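Local coordinates for protein putative thiol-disulfide oxidoreductase (Bacteroides vulgatus, PDB 4GRF) that probably acts as a thiol-disulfide oxidoreductase through a C-terminal thioredoxin domain with a CxxC motif, and can bind glutathione, at residues A80-E83 with D84-Y87. Numbering follows the deposited sequence.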
loop_
_atom_site.group_PDB
_atom_site.type_symbol
_atom_site.label_atom_id
_atom_site.label_comp_id
_atom_site.label_asym_id
_atom_site.label_seq_id
_atom_site.Cartn_x
_atom_site.Cartn_y
_atom_site.Cartn_z
ATOM N N ALA A 80 11.705 0.126 10.254
ATOM C CA ALA A 80 11.147 1.287 9.586
ATOM C C ALA A 80 9.739 1.545 10.099
ATOM O O ALA A 80 9.335 2.692 10.318
ATOM C CB ALA A 80 11.147 1.089 8.066
ATOM N N ILE A 81 8.970 0.477 10.271
ATOM C CA ILE A 81 7.590 0.610 10.690
ATOM C C ILE A 81 7.536 1.222 12.095
ATOM O O ILE A 81 6.747 2.139 12.362
ATOM C CB ILE A 81 6.872 -0.739 10.647
ATOM C CG1 ILE A 81 6.666 -1.147 9.195
ATOM C CG2 ILE A 81 5.554 -0.664 11.381
ATOM C CD1 ILE A 81 6.094 -2.537 9.015
ATOM N N GLU A 82 8.429 0.760 12.960
ATOM C CA GLU A 82 8.513 1.314 14.310
ATOM C C GLU A 82 8.936 2.792 14.287
ATOM O O GLU A 82 8.397 3.595 15.041
ATOM C CB GLU A 82 9.495 0.504 15.163
ATOM C CG GLU A 82 9.413 0.832 16.653
ATOM C CD GLU A 82 10.129 2.117 17.035
ATOM O OE1 GLU A 82 11.169 2.431 16.421
ATOM O OE2 GLU A 82 9.660 2.797 17.979
ATOM N N GLU A 83 9.930 3.131 13.471
ATOM C CA GLU A 83 10.386 4.521 13.340
ATOM C C GLU A 83 9.278 5.433 12.786
ATOM O O GLU A 83 9.121 6.599 13.199
ATOM C CB GLU A 83 11.622 4.588 12.443
ATOM C CG GLU A 83 12.870 3.968 13.076
ATOM C CD GLU A 83 14.037 3.817 12.120
ATOM O OE1 GLU A 83 13.856 3.878 10.878
ATOM O OE2 GLU A 83 15.157 3.611 12.625
ATOM N N ASP A 84 8.501 4.899 11.846
ATOM C CA ASP A 84 7.469 5.692 11.172
ATOM C C ASP A 84 6.098 5.679 11.858
ATOM O O ASP A 84 5.250 6.530 11.570
ATOM C CB ASP A 84 7.300 5.193 9.722
ATOM C CG ASP A 84 8.551 5.375 8.871
ATOM O OD1 ASP A 84 9.496 6.096 9.285
ATOM O OD2 ASP A 84 8.596 4.796 7.753
ATOM N N LYS A 85 5.885 4.719 12.755
ATOM C CA LYS A 85 4.589 4.499 13.380
ATOM C C LYS A 85 3.523 4.228 12.323
ATOM O O LYS A 85 2.390 4.693 12.432
ATOM C CB LYS A 85 4.180 5.711 14.224
ATOM C CG LYS A 85 5.115 5.992 15.391
ATOM C CD LYS A 85 5.140 4.834 16.378
ATOM C CE LYS A 85 6.097 5.100 17.531
ATOM N NZ LYS A 85 6.084 4.002 18.535
ATOM N N SER A 86 3.897 3.476 11.295
ATOM C CA SER A 86 2.980 3.235 10.168
ATOM C C SER A 86 2.144 1.976 10.383
ATOM O O SER A 86 2.279 0.982 9.651
ATOM C CB SER A 86 3.783 3.138 8.873
ATOM O OG SER A 86 4.908 2.283 9.017
ATOM N N TYR A 87 1.281 2.018 11.396
ATOM C CA TYR A 87 0.606 0.819 11.864
ATOM C C TYR A 87 -0.736 0.575 11.181
ATOM O O TYR A 87 -1.747 0.352 11.836
ATOM C CB TYR A 87 0.416 0.885 13.392
ATOM C CG TYR A 87 1.723 0.971 14.161
ATOM C CD1 TYR A 87 2.664 -0.043 14.084
ATOM C CD2 TYR A 87 2.005 2.062 14.973
ATOM C CE1 TYR A 87 3.858 0.033 14.790
ATOM C CE2 TYR A 87 3.195 2.147 15.680
ATOM C CZ TYR A 87 4.118 1.129 15.580
ATOM O OH TYR A 87 5.306 1.206 16.284
#
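Two successive backbone amides converge on the carbonyl oxygen of Ile81. The Lys85 N to Ile81 O bond is weak despite its 2.7 Å length, because the angle at the hydrogen is only 121°; the second, from Ser86 N to Ile81 O, is straighter at 153° but also weak, stretched to 3.3 Å. One residue earlier the regular helical pattern still holds, with Asp84 N bound to Ala80 O at 2.8 Å. Lys85 is then the first residue to leave helical geometry, and its positive phi of 58° turns the chain off the end of the helix. This is the C-terminus of helix 74-84 in the thioredoxin fold, where a short loop leads into strand 89-92, one edge of the central sheet; Ser86 forms the centre of an inverse gamma turn, and its carbonyl oxygen is hydrogen-bonded to the side chain of Gln90. The turn brings the Ser86 hydroxyl beside the root of the Ile81 side chain, with OG 3.6 Å from Ile81 CA and in van der Waals range of CB, CG1 and CG2. With CG1 anti to the carbonyl carbon, CG2 is left anti to the backbone N, and this methyl meets Tyr87 CE1 obliquely at 3.9 Å. Beyond this apolar contact the phenol runs alongside Glu82, its OH lying 3.8 Å from Glu82 CA. The Glu82 and Lys85 side chains also point the same way on the exposed surface, with a long salt bridge, Glu82 OE2 to Lys85 NZ at 3.8 Å, that is doubtful because Lys85 occupies two conformations. Asp84 and Glu83 instead both reach Arg45, through salt bridges that would offset repulsion between the two carboxylates, while Ala80 and Ile81 pack against Trp37 of the central strand 31-37.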